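Local coordinates for protein glycosyl hydrolase family 10 (Bacteroides intestinalis DSM 17393, PDB 4QPW) that binds xylan chains, here xylohexaose, as the carbohydrate-binding module of a larger enzyme that probably hydrolyses glycosidic bonds, at residues E20-V25 with N51-Y56; G67-L72 with S111-A116; K73-G78 with T103-Y108. All coordinates share one frame; numbering follows the deposited sequence.

Interaction 1: residues E20-V25 with N51-Y56; sequences EVNEEV and NHFIQY. With XYP (beta-D-xylopyranose), chain B; XYP (beta-D-xylopyranose), chain C.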
loop_
_atom_site.group_PDB
_atom_site.type_symbol
_atom_site.label_atom_id
_atom_site.label_comp_id
_atom_site.label_asym_id
_atom_site.label_seq_id
_atom_site.Cartn_x
_atom_site.Cartn_y
_atom_site.Cartn_z
ATOM N N GLU A 20 2.042 8.594 -8.047
ATOM C CA GLU A 20 1.565 9.274 -9.260
ATOM C C GLU A 20 0.069 9.438 -9.120
ATOM O O GLU A 20 -0.700 8.493 -9.166
ATOM C CB GLU A 20 1.896 8.518 -10.488
ATOM C CG GLU A 20 1.514 9.229 -11.813
ATOM C CD GLU A 20 1.986 8.363 -12.952
ATOM O OE1 GLU A 20 1.397 7.382 -13.243
ATOM O OE2 GLU A 20 3.166 8.430 -13.376
ATOM N N VAL A 21 -0.337 10.702 -9.035
ATOM C CA VAL A 21 -1.772 11.095 -9.061
ATOM C C VAL A 21 -2.036 11.599 -10.495
ATOM O O VAL A 21 -1.404 12.586 -10.915
ATOM C CB VAL A 21 -2.063 12.156 -8.052
ATOM C CG1 VAL A 21 -3.518 12.619 -8.130
ATOM C CG2 VAL A 21 -1.785 11.697 -6.646
ATOM N N ASN A 22 -2.818 10.885 -11.232
ATOM C CA ASN A 22 -3.206 11.374 -12.569
ATOM C C ASN A 22 -3.795 12.772 -12.465
ATOM O O ASN A 22 -4.473 13.153 -11.577
ATOM C CB ASN A 22 -4.244 10.408 -13.133
ATOM C CG ASN A 22 -4.474 10.597 -14.618
ATOM O OD1 ASN A 22 -5.219 11.555 -14.989
ATOM N ND2 ASN A 22 -3.860 9.859 -15.423
ATOM N N GLU A 23 -3.445 13.562 -13.500
ATOM C CA GLU A 23 -3.934 14.957 -13.614
ATOM C C GLU A 23 -5.430 15.122 -13.503
ATOM O O GLU A 23 -5.856 16.178 -13.027
ATOM C CB GLU A 23 -3.424 15.611 -14.916
ATOM C CG GLU A 23 -1.915 15.816 -14.829
ATOM C CD GLU A 23 -1.349 16.543 -16.035
ATOM O OE1 GLU A 23 -0.963 15.821 -16.980
ATOM O OE2 GLU A 23 -1.365 17.806 -16.023
ATOM N N GLU A 24 -6.162 14.100 -13.856
ATOM C CA GLU A 24 -7.590 14.127 -13.738
ATOM C C GLU A 24 -8.069 14.558 -12.392
ATOM O O GLU A 24 -9.130 15.176 -12.226
ATOM C CB GLU A 24 -8.198 12.754 -14.091
ATOM C CG GLU A 24 -9.700 12.696 -14.187
ATOM C CD GLU A 24 -10.241 11.322 -14.249
ATOM O OE1 GLU A 24 -10.231 10.582 -13.194
ATOM O OE2 GLU A 24 -10.437 10.703 -15.339
ATOM N N VAL A 25 -7.368 14.113 -11.286
ATOM C CA VAL A 25 -7.797 14.239 -9.928
ATOM C C VAL A 25 -6.762 14.920 -9.074
ATOM O O VAL A 25 -6.752 14.814 -7.827
ATOM C CB VAL A 25 -8.301 12.920 -9.279
ATOM C CG1 VAL A 25 -9.605 12.463 -9.910
ATOM C CG2 VAL A 25 -7.226 11.867 -9.356
ATOM N N ASN A 51 -8.863 2.995 -11.427
ATOM C CA ASN A 51 -8.209 2.777 -10.106
ATOM C C ASN A 51 -6.735 3.110 -10.155
ATOM O O ASN A 51 -6.240 3.613 -9.108
ATOM C CB ASN A 51 -8.524 1.390 -9.621
ATOM C CG ASN A 51 -8.462 1.279 -8.083
ATOM O OD1 ASN A 51 -9.112 1.938 -7.285
ATOM N ND2 ASN A 51 -7.536 0.391 -7.671
ATOM N N HIS A 52 -6.008 2.893 -11.204
ATOM C CA HIS A 52 -4.590 3.203 -11.186
ATOM C C HIS A 52 -4.302 4.666 -11.295
ATOM O O HIS A 52 -3.120 5.012 -11.189
ATOM C CB HIS A 52 -3.838 2.442 -12.264
ATOM C CG HIS A 52 -4.040 2.926 -13.691
ATOM N ND1 HIS A 52 -3.211 3.796 -14.365
ATOM C CD2 HIS A 52 -5.044 2.628 -14.518
ATOM C CE1 HIS A 52 -3.721 4.015 -15.601
ATOM N NE2 HIS A 52 -4.802 3.287 -15.702
ATOM N N PHE A 53 -5.317 5.519 -11.490
ATOM C CA PHE A 53 -5.026 6.926 -11.538
ATOM C C PHE A 53 -4.661 7.531 -10.208
ATOM O O PHE A 53 -4.246 8.678 -10.139
ATOM C CB PHE A 53 -6.296 7.641 -12.077
ATOM C CG PHE A 53 -6.411 7.649 -13.595
ATOM C CD1 PHE A 53 -5.732 6.894 -14.379
ATOM C CD2 PHE A 53 -7.319 8.568 -14.172
ATOM C CE1 PHE A 53 -5.880 6.950 -15.826
ATOM C CE2 PHE A 53 -7.497 8.590 -15.590
ATOM C CZ PHE A 53 -6.799 7.843 -16.388
ATOM N N ILE A 54 -4.810 6.783 -9.062
ATOM C CA ILE A 54 -4.193 7.187 -7.783
ATOM C C ILE A 54 -3.353 5.992 -7.353
ATOM O O ILE A 54 -3.937 4.959 -6.917
ATOM C CB ILE A 54 -5.172 7.597 -6.774
ATOM C CG1 ILE A 54 -6.070 8.753 -7.284
ATOM C CG2 ILE A 54 -4.443 8.015 -5.496
ATOM C CD1 ILE A 54 -7.146 9.166 -6.332
ATOM N N GLN A 55 -2.057 6.059 -7.608
ATOM C CA GLN A 55 -1.144 4.893 -7.352
ATOM C C GLN A 55 0.087 5.355 -6.661
ATOM O O GLN A 55 0.563 6.498 -6.852
ATOM C CB GLN A 55 -0.853 4.142 -8.646
ATOM C CG GLN A 55 -0.090 4.964 -9.684
ATOM C CD GLN A 55 0.241 4.181 -10.923
ATOM O OE1 GLN A 55 0.409 2.960 -10.905
ATOM N NE2 GLN A 55 0.295 4.881 -12.069
ATOM N N TYR A 56 0.622 4.493 -5.771
ATOM C CA TYR A 56 1.673 4.927 -4.877
ATOM C C TYR A 56 2.382 3.700 -4.346
ATOM O O TYR A 56 1.745 2.688 -4.031
ATOM C CB TYR A 56 1.085 5.808 -3.744
ATOM C CG TYR A 56 -0.199 5.346 -3.132
ATOM C CD1 TYR A 56 -1.444 5.651 -3.745
ATOM C CD2 TYR A 56 -0.266 4.577 -1.988
ATOM C CE1 TYR A 56 -2.626 5.156 -3.303
ATOM C CE2 TYR A 56 -1.426 4.123 -1.493
ATOM C CZ TYR A 56 -2.638 4.381 -2.138
ATOM O OH TYR A 56 -3.821 3.927 -1.594
HETATM C C1 XYP B . 5.351 4.089 -14.463
HETATM C C2 XYP B . 4.476 5.263 -14.977
HETATM C C3 XYP B . 3.056 4.900 -14.608
HETATM C C4 XYP B . 2.669 3.516 -14.990
HETATM C C5 XYP B . 3.661 2.504 -14.447
HETATM O O2 XYP B . 4.856 6.523 -14.443
HETATM O O3 XYP B . 2.109 5.849 -15.191
HETATM O O4 XYP B . 1.380 3.203 -14.415
HETATM O O5 XYP B . 4.985 2.838 -14.920
HETATM C C1 XYP C . 0.805 2.021 -14.876
HETATM C C2 XYP C . -0.043 1.442 -13.779
HETATM C C3 XYP C . -0.801 0.210 -14.245
HETATM C C4 XYP C . -1.591 0.582 -15.527
HETATM C C5 XYP C . -0.679 1.239 -16.493
HETATM O O2 XYP C . 0.782 1.053 -12.679
HETATM O O3 XYP C . -1.688 -0.239 -13.179
HETATM O O4 XYP C . -2.165 -0.636 -16.020
HETATM O O5 XYP C . -0.101 2.420 -15.975
HETATM O O HOH W 1 -1.569 7.359 -11.695
#
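Two donors grip Glu20 OE1: the O3 hydroxyl of the chain B xylose at 2.6 Å and, across the strand pair, Gln55 NE2. The second bond, from Gln55 NE2 to Glu20 OE1 at 3.0 Å, is weak, its N-H...O angle only 125°; the side chains run side by side with their planes well turned from each other. With CG anti to the backbone N (chi1 -176°) and the chain extended beyond it, Glu20 reaches the sugar with both oxygens, and OE2 accepts from O2 of the chain B xylose at 2.8 Å. Gln55 joins successive sugars: NE2 donates to O4 of the chain B xylose at 3.1 Å, and OE1 accepts from O2 of the chain C xylose at 2.6 Å. This is part of the glycan site of the module, a beta-sandwich domain, and Trp18, Trp91, Met122 and Gln124 help to line it. Here edge strand 19-21 pairs antiparallel with strand 54-57, Glu20 and Gln55 forming a hydrogen-bonded pair on the sugar-binding face. One face of the His52 ring lies against the chain C xylose, while Phe53 CD1 meets its opposite face. Beyond the strand pair, Asn22 N donates to Phe53 O at 2.8 Å, and the Asn22 amide stacks on the Phe53 ring with planes only 6° apart. Asn22 OD1 also accepts from Glu24 N, an Asx turn that fixes the amide's rotation. On the face that carries Ile54, its CG1 packs against Val25 CG2 at 3.9 Å.

Interaction 2: residues G67-L72 with S111-A116; sequences GKEYKL and SFKAVA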
loop_
_atom_site.group_PDB
_atom_site.type_symbol
_atom_site.label_atom_id
_atom_site.label_comp_id
_atom_site.label_asym_id
_atom_site.label_seq_id
_atom_site.Cartn_x
_atom_site.Cartn_y
_atom_site.Cartn_z
ATOM N N GLY A 67 10.446 -16.950 -6.463
ATOM C CA GLY A 67 10.059 -18.305 -6.130
ATOM C C GLY A 67 9.987 -18.601 -4.656
ATOM O O GLY A 67 9.447 -19.650 -4.264
ATOM N N LYS A 68 10.411 -17.722 -3.748
ATOM C CA LYS A 68 10.246 -17.917 -2.298
ATOM C C LYS A 68 8.921 -17.435 -1.813
ATOM O O LYS A 68 8.287 -16.565 -2.422
ATOM C CB LYS A 68 11.395 -17.283 -1.585
ATOM C CG LYS A 68 12.738 -17.912 -1.928
ATOM C CD LYS A 68 13.833 -17.496 -0.989
ATOM C CE LYS A 68 15.171 -18.170 -1.326
ATOM N NZ LYS A 68 15.596 -18.123 -2.786
ATOM N N GLU A 69 8.448 -18.014 -0.716
ATOM C CA GLU A 69 7.162 -17.676 -0.108
ATOM C C GLU A 69 7.306 -16.639 1.023
ATOM O O GLU A 69 8.146 -16.781 1.916
ATOM C CB GLU A 69 6.585 -18.949 0.500
ATOM C CG GLU A 69 6.211 -20.117 -0.427
ATOM C CD GLU A 69 5.141 -19.795 -1.443
ATOM O OE1 GLU A 69 4.091 -19.199 -1.016
ATOM O OE2 GLU A 69 5.342 -20.164 -2.661
ATOM N N TYR A 70 6.394 -15.667 0.971
ATOM C CA TYR A 70 6.364 -14.556 1.952
ATOM C C TYR A 70 4.981 -14.225 2.269
ATOM O O TYR A 70 4.014 -14.671 1.641
ATOM C CB TYR A 70 7.051 -13.279 1.329
ATOM C CG TYR A 70 8.456 -13.487 0.856
ATOM C CD1 TYR A 70 9.533 -13.344 1.678
ATOM C CD2 TYR A 70 8.728 -13.832 -0.511
ATOM C CE1 TYR A 70 10.826 -13.494 1.253
ATOM C CE2 TYR A 70 9.986 -14.014 -0.925
ATOM C CZ TYR A 70 11.048 -13.847 -0.067
ATOM O OH TYR A 70 12.332 -14.007 -0.561
ATOM N N LYS A 71 4.801 -13.339 3.289
ATOM C CA LYS A 71 3.568 -12.600 3.473
ATOM C C LYS A 71 3.806 -11.114 3.335
ATOM O O LYS A 71 4.868 -10.604 3.779
ATOM C CB LYS A 71 2.980 -12.775 4.894
ATOM C CG LYS A 71 2.537 -14.184 5.194
ATOM C CD LYS A 71 2.040 -14.295 6.633
ATOM C CE LYS A 71 1.668 -15.735 7.002
ATOM N NZ LYS A 71 1.132 -15.813 8.420
ATOM N N LEU A 72 2.886 -10.418 2.733
ATOM C CA LEU A 72 2.755 -8.981 2.872
ATOM C C LEU A 72 1.800 -8.708 4.055
ATOM O O LEU A 72 0.682 -9.313 4.080
ATOM C CB LEU A 72 2.139 -8.392 1.603
ATOM C CG LEU A 72 1.669 -6.971 1.637
ATOM C CD1 LEU A 72 2.807 -5.976 1.796
ATOM C CD2 LEU A 72 0.819 -6.637 0.385
ATOM N N SER A 111 -0.448 -13.949 1.583
ATOM C CA SER A 111 0.587 -14.871 1.300
ATOM C C SER A 111 0.887 -15.008 -0.187
ATOM O O SER A 111 -0.086 -15.033 -0.981
ATOM C CB SER A 111 0.199 -16.280 1.837
ATOM O OG SER A 111 0.182 -16.288 3.265
ATOM N N PHE A 112 2.114 -15.041 -0.575
ATOM C CA PHE A 112 2.440 -15.118 -2.008
ATOM C C PHE A 112 3.738 -15.746 -2.176
ATOM O O PHE A 112 4.659 -15.691 -1.373
ATOM C CB PHE A 112 2.406 -13.744 -2.694
ATOM C CG PHE A 112 3.474 -12.769 -2.242
ATOM C CD1 PHE A 112 3.402 -12.079 -0.966
ATOM C CD2 PHE A 112 4.617 -12.568 -3.001
ATOM C CE1 PHE A 112 4.407 -11.285 -0.584
ATOM C CE2 PHE A 112 5.606 -11.749 -2.572
ATOM C CZ PHE A 112 5.505 -11.107 -1.335
ATOM N N LYS A 113 3.937 -16.321 -3.426
ATOM C CA LYS A 113 5.223 -16.688 -3.953
ATOM C C LYS A 113 5.819 -15.494 -4.744
ATOM O O LYS A 113 5.100 -15.011 -5.655
ATOM C CB LYS A 113 5.096 -17.954 -4.785
ATOM C CG LYS A 113 6.403 -18.501 -5.186
ATOM C CD LYS A 113 6.189 -19.930 -5.734
ATOM C CE LYS A 113 6.384 -19.992 -7.238
ATOM N NZ LYS A 113 6.287 -21.370 -7.824
ATOM N N ALA A 114 6.996 -15.031 -4.484
ATOM C CA ALA A 114 7.516 -13.912 -5.219
ATOM C C ALA A 114 7.633 -14.272 -6.727
ATOM O O ALA A 114 8.099 -15.400 -7.045
ATOM C CB ALA A 114 8.828 -13.485 -4.707
ATOM N N VAL A 115 7.234 -13.370 -7.559
ATOM C CA VAL A 115 7.265 -13.614 -9.036
ATOM C C VAL A 115 8.512 -13.114 -9.635
ATOM O O VAL A 115 8.739 -13.387 -10.888
ATOM C CB VAL A 115 6.040 -13.018 -9.695
ATOM C CG1 VAL A 115 4.779 -13.567 -9.134
ATOM C CG2 VAL A 115 6.048 -11.523 -9.768
ATOM N N ALA A 116 9.392 -12.417 -8.963
ATOM C CA ALA A 116 10.568 -11.794 -9.444
ATOM C C ALA A 116 11.483 -11.482 -8.271
ATOM O O ALA A 116 11.089 -11.662 -7.101
ATOM C CB ALA A 116 10.197 -10.508 -10.183
HETATM O O HOH W 2 8.869 -21.768 -5.851
#
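Tyr70 and Phe112 occupy the same face of two antiparallel strands, their rings oblique to one another, with planes 33° apart and centroids separated by 6.0 Å. The closest contact is not between the two rings but between Phe112 CZ and Tyr70 CB, at 3.8 Å, for the Phe112 ring leans toward the neighbouring strand. A chi1 of 67° sets Phe112 CG between its own N and carbonyl carbon, which swings the ring across the strand pair and brings the backbone N of Leu72 to its edge, in plane. Tyr70, for its part, presents a ring edge to Ala114, CE2 lying 4.0 Å from CB, while its hydroxyl is held by Glu65 N. Replacing Phe112 by an alanine is likely to open a gap beside Tyr70 CB and the start of Leu72, taking apolar cover from both. Between the two backbones, Tyr70 N donates to Phe112 O at 2.9 Å, and Phe112 N returns a bond to Tyr70 O. On the other face, Glu69 bends at chi2 so that OE2 lies 3.1 Å from Lys113 CB, yet Lys113 NZ stays 5.4 Å from that oxygen. Phe112 and Leu72 touch Val88 of the second sheet, while Glu69 and Lys113 lie on the other face, an alternation characteristic of a strand in a beta-sandwich.

Interaction 3: residues K73-G78 with T103-Y108; sequences KMMVRG and TEWKEY
Chi1 of 70° turns Arg77 CG back between its N and carbonyl carbon, and the chain then runs straight to NE, across one face of Trp105; Met75, with CG anti to its N, reaches the opposite face. The indole is thus clasped. Arg77 CD makes a CH-pi contact 3.4 Å from the centroid of the five-membered ring, nearly on the ring normal, and the guanidinium lies nearly parallel to the indole (10° apart), offset over the NE1 edge. From the other side Met75 CE stands 3.5 Å above the ring plane, toward its rim, while SD keeps an oblique Met-aromatic position. Arg77 NE and Trp105 NE1, both donors, are 3.3 Å apart and do not bond; each has its own acceptor, Gln133 for NE and Glu37 for NE1. Further along, Lys73 NZ and Glu107 OE1, 4.4 Å apart, are linked by a water, although Asp2 takes NZ in a salt bridge and Tyr136 binds the other oxygen of Glu107. Backbone bonds set the register, Tyr108 N donating to Met74 O at 2.8 Å. Tyr108 turns its edge to Val76 O, and Val76 and Tyr108 face Leu84, Phe99 and Phe101 of the opposing sheet, as in the hydrophobic interior of a beta-sandwich.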
loop_
_atom_site.group_PDB
_atom_site.type_symbol
_atom_site.label_atom_id
_atom_site.label_comp_id
_atom_site.label_asym_id
_atom_site.label_seq_id
_atom_site.Cartn_x
_atom_site.Cartn_y
_atom_site.Cartn_z
ATOM N N LYS A 73 2.180 -7.885 4.981
ATOM C CA LYS A 73 1.316 -7.435 6.086
ATOM C C LYS A 73 1.141 -5.974 5.985
ATOM O O LYS A 73 2.147 -5.214 5.834
ATOM C CB LYS A 73 1.837 -7.815 7.445
ATOM C CG LYS A 73 2.028 -9.294 7.640
ATOM C CD LYS A 73 2.380 -9.701 9.069
ATOM C CE LYS A 73 2.459 -11.228 9.211
ATOM N NZ LYS A 73 2.700 -11.646 10.596
ATOM N N MET A 74 -0.087 -5.454 6.056
ATOM C CA MET A 74 -0.345 -4.021 6.060
ATOM C C MET A 74 -1.406 -3.685 7.043
ATOM O O MET A 74 -2.461 -4.392 7.030
ATOM C CB MET A 74 -0.779 -3.631 4.676
ATOM C CG MET A 74 -0.851 -2.158 4.388
ATOM S SD MET A 74 -1.560 -1.697 2.787
ATOM C CE MET A 74 -0.510 -3.184 1.879
ATOM N N MET A 75 -1.213 -2.694 7.849
ATOM C CA MET A 75 -2.283 -2.204 8.746
ATOM C C MET A 75 -2.938 -0.999 8.095
ATOM O O MET A 75 -2.252 -0.004 7.767
ATOM C CB MET A 75 -1.757 -1.930 10.117
ATOM C CG MET A 75 -2.806 -1.247 10.992
ATOM S SD MET A 75 -2.611 -1.382 12.783
ATOM C CE MET A 75 -2.451 0.291 13.282
ATOM N N VAL A 76 -4.243 -1.102 7.877
ATOM C CA VAL A 76 -5.022 -0.161 7.033
ATOM C C VAL A 76 -6.349 0.114 7.687
ATOM O O VAL A 76 -6.974 -0.803 8.286
ATOM C CB VAL A 76 -5.277 -0.738 5.655
ATOM C CG1 VAL A 76 -6.013 0.224 4.722
ATOM C CG2 VAL A 76 -4.040 -1.288 5.047
ATOM N N ARG A 77 -6.826 1.339 7.566
ATOM C CA ARG A 77 -8.266 1.655 7.833
ATOM C C ARG A 77 -8.655 2.719 6.808
ATOM O O ARG A 77 -7.823 3.418 6.164
ATOM C CB ARG A 77 -8.485 2.099 9.230
ATOM C CG ARG A 77 -7.970 3.374 9.572
ATOM C CD ARG A 77 -8.377 3.909 10.976
ATOM N NE ARG A 77 -8.083 5.255 11.266
ATOM C CZ ARG A 77 -8.338 5.994 12.398
ATOM N NH1 ARG A 77 -8.992 5.474 13.484
ATOM N NH2 ARG A 77 -7.888 7.261 12.420
ATOM N N GLY A 78 -9.968 2.953 6.720
ATOM C CA GLY A 78 -10.509 4.039 5.921
ATOM C C GLY A 78 -11.650 4.703 6.588
ATOM O O GLY A 78 -12.223 4.220 7.594
ATOM N N THR A 103 -13.494 0.817 8.946
ATOM C CA THR A 103 -13.175 1.903 9.757
ATOM C C THR A 103 -12.340 1.597 11.011
ATOM O O THR A 103 -12.074 2.481 11.814
ATOM C CB THR A 103 -14.427 2.777 10.138
ATOM O OG1 THR A 103 -15.212 1.998 11.114
ATOM C CG2 THR A 103 -15.212 3.169 8.954
ATOM N N GLU A 104 -11.993 0.356 11.231
ATOM C CA GLU A 104 -11.200 -0.092 12.369
ATOM C C GLU A 104 -9.743 -0.296 11.881
ATOM O O GLU A 104 -9.565 -0.864 10.811
ATOM C CB GLU A 104 -11.767 -1.453 12.842
ATOM C CG GLU A 104 -13.249 -1.356 13.226
ATOM C CD GLU A 104 -13.900 -2.643 13.572
ATOM O OE1 GLU A 104 -13.271 -3.713 13.518
ATOM O OE2 GLU A 104 -15.112 -2.637 14.020
ATOM N N TRP A 105 -8.798 0.039 12.707
ATOM C CA TRP A 105 -7.379 -0.325 12.418
ATOM C C TRP A 105 -7.271 -1.839 12.488
ATOM O O TRP A 105 -7.499 -2.443 13.609
ATOM C CB TRP A 105 -6.434 0.298 13.346
ATOM C CG TRP A 105 -6.106 1.732 13.064
ATOM C CD1 TRP A 105 -6.376 2.785 13.814
ATOM C CD2 TRP A 105 -5.374 2.219 11.913
ATOM N NE1 TRP A 105 -5.801 3.952 13.254
ATOM C CE2 TRP A 105 -5.169 3.546 12.085
ATOM C CE3 TRP A 105 -4.844 1.596 10.773
ATOM C CZ2 TRP A 105 -4.412 4.322 11.138
ATOM C CZ3 TRP A 105 -4.094 2.357 9.878
ATOM C CH2 TRP A 105 -3.911 3.686 10.095
ATOM N N LYS A 106 -6.917 -2.507 11.407
ATOM C CA LYS A 106 -6.765 -3.949 11.311
ATOM C C LYS A 106 -5.515 -4.240 10.502
ATOM O O LYS A 106 -5.128 -3.456 9.647
ATOM C CB LYS A 106 -7.971 -4.624 10.626
ATOM C CG LYS A 106 -9.241 -4.465 11.526
ATOM C CD LYS A 106 -10.537 -4.839 10.852
ATOM C CE LYS A 106 -10.599 -6.128 10.154
ATOM N NZ LYS A 106 -12.029 -6.239 9.556
ATOM N N GLU A 107 -4.905 -5.405 10.768
ATOM C CA GLU A 107 -3.811 -5.898 9.957
ATOM C C GLU A 107 -4.336 -6.844 8.929
ATOM O O GLU A 107 -5.192 -7.715 9.263
ATOM C CB GLU A 107 -2.745 -6.600 10.818
ATOM C CG GLU A 107 -1.463 -6.868 10.048
ATOM C CD GLU A 107 -0.454 -7.597 10.901
ATOM O OE1 GLU A 107 -0.631 -8.831 11.094
ATOM O OE2 GLU A 107 0.505 -6.969 11.415
ATOM N N TYR A 108 -3.924 -6.713 7.695
ATOM C CA TYR A 108 -4.251 -7.586 6.598
ATOM C C TYR A 108 -3.031 -8.341 6.171
ATOM O O TYR A 108 -1.910 -7.739 6.133
ATOM C CB TYR A 108 -4.839 -6.745 5.430
ATOM C CG TYR A 108 -6.086 -5.986 5.818
ATOM C CD1 TYR A 108 -7.362 -6.636 5.645
ATOM C CD2 TYR A 108 -6.053 -4.820 6.488
ATOM C CE1 TYR A 108 -8.533 -6.066 6.078
ATOM C CE2 TYR A 108 -7.223 -4.202 6.905
ATOM C CZ TYR A 108 -8.456 -4.853 6.702
ATOM O OH TYR A 108 -9.630 -4.249 7.169
HETATM O O HOH W 3 0.822 -10.527 12.462
HETATM O O HOH W 4 -9.558 -1.777 8.204
HETATM O O HOH W 5 -9.969 3.014 14.099
HETATM O O HOH W 6 -11.781 5.430 10.477
#

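From the N terminus, interaction 1 comes first: strand 19-21 meets strand 54-57 after an excursion through strands 29-31, 33-34 and 39-44, which belong to the other sheet. It closes before strand 69-78 begins. Interactions 2 and 3 then use successive lengths of that strand against strand 106-113, so 73-78 with 103-108 is nested inside the loop closed by 67-72 with 111-116. Within the inner loop, strands 82-89 and 95-101 cross into the sheet that holds interaction 1. Interaction 1 thus pairs strands within one sheet and interactions 2 and 3 within the other, while the chain crossings join the two. Interaction 1 touches neither of the others, its nearest atoms lying about 7 Å from interaction 3.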